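Local coordinates for protein SusD homolog (PDB 3EHM) that probably binds mucin O-glycans, as a SusD-like outer-membrane lipoprotein of a gut Bacteroides with a tetratricopeptide-repeat scaffold, at residues Arg287-Phe292 and Arg330-Ser335; Trp341-Glu346 and Gln377-Ser382. One frame throughout, in Å; residues are numbered along the deposited sequence.

Interaction 1. Residues Arg287-Phe292 and Arg330-Ser335; sequences RLSAYF and RPKVDS
Lys332 turns its CG anti to the carbonyl carbon (chi1 -80°) and then runs fully extended, which lays its aliphatic chain alongside the end of helix 287-291 and carries NZ to Ser289 O at 2.9 Å. The ammonium meets that carbonyl nearly head-on (C=O...N angle 161°). A long flexible lysine suits this exposed spot: its methylenes pack on backbone while its charge serves a carbonyl in the last helical turn, where the helix dipole would probably welcome a cation. Two residues on, at the end of the helix, Tyr291 O accepts an almost straight bond (174°) from Lys332 N at 2.8 Å, and a water also bridges Tyr291 O and Lys332 O. Phe292, the first residue to leave helical geometry, forms a single beta bridge with Pro331. Its CA lies 3.3 Å from Arg330 O, a CA-H...O contact, and the same carbonyl oxygen sits at the edge of the Phe292 ring. Ring atom CD2 reaches Pro331 CA at 3.6 Å, and the rigid, apolar proline suits this buried position beside the ring. An alanine in place of Phe292 would probably open a gap between Pro331 and the Leu280 and Met272 side chains that the ring now fills. Around the contact, Phe292 packs on Ile276 and Leu280 of helix 274-282 and Met272 of strand 270-272, while Pro331 leans on Val264 of helix 261-266.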
loop_
_atom_site.group_PDB
_atom_site.type_symbol
_atom_site.label_atom_id
_atom_site.label_comp_id
_atom_site.label_asym_id
_atom_site.label_seq_id
_atom_site.Cartn_x
_atom_site.Cartn_y
_atom_site.Cartn_z
ATOM N N ARG A 287 19.097 -0.969 -3.868
ATOM C CA ARG A 287 17.769 -0.847 -4.449
ATOM C C ARG A 287 17.502 0.580 -4.912
ATOM O O ARG A 287 16.556 0.829 -5.655
ATOM C CB ARG A 287 16.696 -1.299 -3.446
ATOM C CG ARG A 287 16.615 -2.816 -3.315
ATOM C CD ARG A 287 15.720 -3.263 -2.162
ATOM N NE ARG A 287 16.235 -2.819 -0.871
ATOM C CZ ARG A 287 15.737 -3.194 0.301
ATOM N NH1 ARG A 287 14.704 -4.031 0.351
ATOM N NH2 ARG A 287 16.274 -2.742 1.421
ATOM N N LEU A 288 18.339 1.518 -4.479
ATOM C CA LEU A 288 18.178 2.909 -4.887
ATOM C C LEU A 288 18.209 2.994 -6.412
ATOM O O LEU A 288 17.331 3.598 -7.035
ATOM C CB LEU A 288 19.299 3.774 -4.301
ATOM C CG LEU A 288 19.337 5.244 -4.730
ATOM C CD1 LEU A 288 17.997 5.917 -4.437
ATOM C CD2 LEU A 288 20.458 5.953 -3.996
ATOM N N SER A 289 19.224 2.372 -7.003
ATOM C CA SER A 289 19.399 2.367 -8.454
ATOM C C SER A 289 18.348 1.526 -9.169
ATOM O O SER A 289 18.023 1.776 -10.329
ATOM C CB SER A 289 20.790 1.842 -8.810
ATOM O OG SER A 289 20.991 1.881 -10.210
ATOM N N ALA A 290 17.819 0.525 -8.478
ATOM C CA ALA A 290 16.806 -0.338 -9.070
ATOM C C ALA A 290 15.451 0.361 -9.116
ATOM O O ALA A 290 14.668 0.148 -10.040
ATOM C CB ALA A 290 16.691 -1.631 -8.279
ATOM N N TYR A 291 15.181 1.198 -8.120
ATOM C CA TYR A 291 13.899 1.899 -8.044
ATOM C C TYR A 291 13.839 3.236 -8.774
ATOM O O TYR A 291 12.812 3.579 -9.360
ATOM C CB TYR A 291 13.502 2.182 -6.586
ATOM C CG TYR A 291 13.238 0.986 -5.688
ATOM C CD1 TYR A 291 13.019 -0.285 -6.214
ATOM C CD2 TYR A 291 13.158 1.147 -4.304
ATOM C CE1 TYR A 291 12.726 -1.370 -5.376
ATOM C CE2 TYR A 291 12.862 0.073 -3.462
ATOM C CZ TYR A 291 12.648 -1.179 -4.005
ATOM O OH TYR A 291 12.350 -2.240 -3.177
ATOM N N PHE A 292 14.926 3.998 -8.733
ATOM C CA PHE A 292 14.902 5.321 -9.339
ATOM C C PHE A 292 16.037 5.686 -10.283
ATOM O O PHE A 292 17.119 5.102 -10.246
ATOM C CB PHE A 292 14.839 6.383 -8.238
ATOM C CG PHE A 292 13.781 6.129 -7.201
ATOM C CD1 PHE A 292 14.094 5.458 -6.021
ATOM C CD2 PHE A 292 12.474 6.567 -7.399
ATOM C CE1 PHE A 292 13.121 5.230 -5.052
ATOM C CE2 PHE A 292 11.495 6.342 -6.436
ATOM C CZ PHE A 292 11.820 5.672 -5.260
ATOM N N ARG A 330 13.378 10.085 -10.947
ATOM C CA ARG A 330 12.057 9.565 -11.284
ATOM C C ARG A 330 11.975 8.072 -11.030
ATOM O O ARG A 330 12.978 7.372 -11.088
ATOM C CB ARG A 330 11.752 9.771 -12.769
ATOM C CG ARG A 330 11.996 11.159 -13.294
ATOM C CD ARG A 330 11.604 11.232 -14.763
ATOM N NE ARG A 330 11.914 12.538 -15.334
ATOM C CZ ARG A 330 11.471 12.964 -16.511
ATOM N NH1 ARG A 330 10.690 12.184 -17.245
ATOM N NH2 ARG A 330 11.811 14.168 -16.951
ATOM N N PRO A 331 10.767 7.565 -10.750
ATOM C CA PRO A 331 10.634 6.127 -10.517
ATOM C C PRO A 331 10.950 5.444 -11.847
ATOM O O PRO A 331 10.546 5.936 -12.905
ATOM C CB PRO A 331 9.158 5.972 -10.148
ATOM C CG PRO A 331 8.823 7.285 -9.516
ATOM C CD PRO A 331 9.513 8.267 -10.430
ATOM N N LYS A 332 11.696 4.346 -11.809
ATOM C CA LYS A 332 11.997 3.619 -13.034
ATOM C C LYS A 332 10.778 2.769 -13.351
ATOM O O LYS A 332 10.290 2.025 -12.494
ATOM C CB LYS A 332 13.217 2.714 -12.854
ATOM C CG LYS A 332 14.542 3.437 -12.951
ATOM C CD LYS A 332 15.706 2.452 -12.996
ATOM C CE LYS A 332 17.023 3.179 -13.230
ATOM N NZ LYS A 332 18.184 2.254 -13.172
ATOM N N VAL A 333 10.273 2.894 -14.570
ATOM C CA VAL A 333 9.104 2.133 -14.973
ATOM C C VAL A 333 8.875 2.267 -16.474
ATOM O O VAL A 333 9.245 3.272 -17.081
ATOM C CB VAL A 333 7.833 2.629 -14.220
ATOM C CG1 VAL A 333 7.578 4.108 -14.526
ATOM C CG2 VAL A 333 6.623 1.798 -14.622
ATOM N N ASP A 334 8.305 1.233 -17.078
ATOM C CA ASP A 334 7.987 1.285 -18.499
ATOM C C ASP A 334 6.576 0.736 -18.691
ATOM O O ASP A 334 5.957 0.261 -17.736
ATOM C CB ASP A 334 9.016 0.513 -19.333
ATOM C CG ASP A 334 9.195 -0.908 -18.876
ATOM O OD1 ASP A 334 8.202 -1.664 -18.875
ATOM O OD2 ASP A 334 10.340 -1.273 -18.523
ATOM N N SER A 335 6.062 0.802 -19.913
ATOM C CA SER A 335 4.700 0.358 -20.182
ATOM C C SER A 335 4.376 -1.070 -19.750
ATOM O O SER A 335 3.248 -1.353 -19.343
ATOM C CB SER A 335 4.371 0.539 -21.669
ATOM O OG SER A 335 5.252 -0.211 -22.482
HETATM O O HOH W 1 19.629 4.881 -11.379
HETATM O O HOH W 2 10.151 2.548 -9.666
#

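Interaction 2. Residues Trp341-Glu346 and Gln377-Ser382; sequences WFRASE and QEQGVS
Arg343, at the N-cap position of helix 344-356, and Ser345 in its first turn face Glu378 at the C-terminal end of helix 364-378, the nearest CA atoms, those of Ser345 and Glu378, being 8.1 Å apart. The second helix ends in a Schellman motif: Gly380 takes positive phi (65°), a conformation that a residue lacking CB adopts easily, and its N bonds back to Gln377 O. Before the first helix, Trp341 and Phe342 form a classic beta bulge opposite Ala246. A helix start thus meets a helix end, with a carboxylate between them. Glu378 has its CG anti to the carbonyl carbon (chi1 -61°) and stretches out from there, so its two oxygens arrive at the first turn. OE1 accepts the Ser345 hydroxyl at 2.8 Å on its syn side, whereas OE2 takes Ser345 N at 3.1 Å from above the carboxylate plane. Serine suits this place because backbone and hydroxyl together grip one carboxylate, whose negative charge would probably also be favoured at the N-terminal end of a helix. Arg343 slides past Glu378 in the opposite direction, guanidinium and carboxylate stacked with planes 9° apart. Their salt bridge is long, 4.0 Å from NE to OE2, and works through charge alone; the stronger partner of NE is Glu245, and Tyr340 adds a cation-pi contact. Glu378 CB rests over one guanidinium face, 3.5 Å from Arg343 NH2. At the edge of that group a water accepts from Arg343 NH1 and donates to Glu378 O, each at 3.0 Å.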
loop_
_atom_site.group_PDB
_atom_site.type_symbol
_atom_site.label_atom_id
_atom_site.label_comp_id
_atom_site.label_asym_id
_atom_site.label_seq_id
_atom_site.Cartn_x
_atom_site.Cartn_y
_atom_site.Cartn_z
ATOM N N TRP A 341 0.492 -6.765 -5.930
ATOM C CA TRP A 341 -0.562 -6.935 -4.932
ATOM C C TRP A 341 0.036 -7.511 -3.649
ATOM O O TRP A 341 -0.269 -7.055 -2.541
ATOM C CB TRP A 341 -1.627 -7.914 -5.431
ATOM C CG TRP A 341 -2.526 -7.417 -6.522
ATOM C CD1 TRP A 341 -2.430 -6.240 -7.209
ATOM C CD2 TRP A 341 -3.640 -8.119 -7.080
ATOM N NE1 TRP A 341 -3.419 -6.169 -8.166
ATOM C CE2 TRP A 341 -4.175 -7.311 -8.106
ATOM C CE3 TRP A 341 -4.238 -9.358 -6.811
ATOM C CZ2 TRP A 341 -5.281 -7.701 -8.866
ATOM C CZ3 TRP A 341 -5.337 -9.746 -7.565
ATOM C CH2 TRP A 341 -5.846 -8.920 -8.582
ATOM N N PHE A 342 0.878 -8.528 -3.804
ATOM C CA PHE A 342 1.502 -9.171 -2.650
ATOM C C PHE A 342 2.768 -9.904 -3.085
ATOM O O PHE A 342 2.740 -10.689 -4.029
ATOM C CB PHE A 342 0.518 -10.157 -2.010
ATOM C CG PHE A 342 0.785 -10.426 -0.551
ATOM C CD1 PHE A 342 1.960 -11.049 -0.144
ATOM C CD2 PHE A 342 -0.135 -10.037 0.419
ATOM C CE1 PHE A 342 2.217 -11.281 1.211
ATOM C CE2 PHE A 342 0.111 -10.264 1.776
ATOM C CZ PHE A 342 1.291 -10.887 2.170
ATOM N N ARG A 343 3.874 -9.652 -2.390
ATOM C CA ARG A 343 5.137 -10.293 -2.737
ATOM C C ARG A 343 5.681 -11.156 -1.614
ATOM O O ARG A 343 5.358 -10.953 -0.444
ATOM C CB ARG A 343 6.176 -9.238 -3.120
ATOM C CG ARG A 343 5.633 -8.180 -4.068
ATOM C CD ARG A 343 6.748 -7.388 -4.723
ATOM N NE ARG A 343 7.471 -8.183 -5.714
ATOM C CZ ARG A 343 8.433 -7.704 -6.493
ATOM N NH1 ARG A 343 8.790 -6.429 -6.398
ATOM N NH2 ARG A 343 9.032 -8.494 -7.374
ATOM N N ALA A 344 6.528 -12.114 -1.979
ATOM C CA ALA A 344 7.113 -13.029 -1.007
ATOM C C ALA A 344 7.852 -12.321 0.126
ATOM O O ALA A 344 7.778 -12.742 1.282
ATOM C CB ALA A 344 8.051 -14.005 -1.718
ATOM N N SER A 345 8.561 -11.242 -0.191
ATOM C CA SER A 345 9.303 -10.537 0.848
ATOM C C SER A 345 8.396 -10.073 1.982
ATOM O O SER A 345 8.780 -10.126 3.150
ATOM C CB SER A 345 10.070 -9.345 0.257
ATOM O OG SER A 345 9.206 -8.424 -0.385
ATOM N N GLU A 346 7.186 -9.633 1.652
ATOM C CA GLU A 346 6.268 -9.162 2.684
ATOM C C GLU A 346 5.946 -10.277 3.677
ATOM O O GLU A 346 5.887 -10.052 4.890
ATOM C CB GLU A 346 4.966 -8.644 2.071
ATOM C CG GLU A 346 4.113 -7.888 3.081
ATOM C CD GLU A 346 2.749 -7.491 2.552
ATOM O OE1 GLU A 346 2.598 -7.319 1.321
ATOM O OE2 GLU A 346 1.831 -7.332 3.382
ATOM N N GLN A 377 16.465 -10.192 -4.185
ATOM C CA GLN A 377 16.265 -11.085 -5.313
ATOM C C GLN A 377 15.126 -10.568 -6.183
ATOM O O GLN A 377 15.217 -10.586 -7.409
ATOM C CB GLN A 377 15.960 -12.498 -4.825
ATOM C CG GLN A 377 17.152 -13.197 -4.184
ATOM C CD GLN A 377 16.810 -14.594 -3.702
ATOM O OE1 GLN A 377 16.248 -15.396 -4.443
ATOM N NE2 GLN A 377 17.156 -14.894 -2.457
ATOM N N GLU A 378 14.059 -10.095 -5.549
ATOM C CA GLU A 378 12.918 -9.565 -6.290
ATOM C C GLU A 378 13.363 -8.395 -7.167
ATOM O O GLU A 378 12.910 -8.252 -8.302
ATOM C CB GLU A 378 11.819 -9.095 -5.320
ATOM C CG GLU A 378 11.269 -10.199 -4.435
ATOM C CD GLU A 378 10.231 -9.723 -3.426
ATOM O OE1 GLU A 378 10.312 -8.573 -2.947
ATOM O OE2 GLU A 378 9.340 -10.520 -3.090
ATOM N N GLN A 379 14.265 -7.570 -6.640
ATOM C CA GLN A 379 14.747 -6.396 -7.358
ATOM C C GLN A 379 15.981 -6.646 -8.223
ATOM O O GLN A 379 16.498 -5.727 -8.856
ATOM C CB GLN A 379 15.030 -5.268 -6.359
ATOM C CG GLN A 379 13.862 -4.989 -5.417
ATOM C CD GLN A 379 12.584 -4.642 -6.157
ATOM O OE1 GLN A 379 11.481 -4.785 -5.623
ATOM N NE2 GLN A 379 12.725 -4.172 -7.389
ATOM N N GLY A 380 16.454 -7.887 -8.241
ATOM C CA GLY A 380 17.615 -8.223 -9.045
ATOM C C GLY A 380 18.913 -7.559 -8.625
ATOM O O GLY A 380 19.787 -7.330 -9.459
ATOM N N VAL A 381 19.051 -7.241 -7.341
ATOM C CA VAL A 381 20.278 -6.615 -6.859
ATOM C C VAL A 381 21.056 -7.581 -5.979
ATOM O O VAL A 381 20.506 -8.565 -5.486
ATOM C CB VAL A 381 19.990 -5.336 -6.055
ATOM C CG1 VAL A 381 19.449 -4.261 -6.983
ATOM C CG2 VAL A 381 19.004 -5.637 -4.938
ATOM N N SER A 382 22.335 -7.290 -5.780
ATOM C CA SER A 382 23.196 -8.145 -4.977
ATOM C C SER A 382 23.832 -7.392 -3.811
ATOM O O SER A 382 23.616 -6.193 -3.646
ATOM C CB SER A 382 24.289 -8.736 -5.869
ATOM O OG SER A 382 25.031 -7.700 -6.494
HETATM O O HOH W 3 10.651 -6.350 -8.733
HETATM O O HOH W 4 7.879 -11.949 -4.540
#

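How the interactions relate
Interactions 1 and 2 follow one another along the chain, their centres about 14 Å apart, and they meet directly where helix 287-291 packs against the turn that ends helix 364-378. Tyr291 CE1 comes within 3.4 Å of Gln379 CD, so the tyrosine ring of interaction 1 lies against the amide end that approaches Arg343 in interaction 2. Beside it, Val381 spreads its two methyls: CG1 touches Ala290 CB and CG2 touches Arg287 CG, both at 4.0 Å. One polar link crosses the seam, Arg287 NH1 to Ser375 OG of helix 364-378, whereas Tyr291 OH turns to Leu443 O of helix 429-445. Helix 287-291 thereby joins the loop 330-335 to the helical pair of interaction 2.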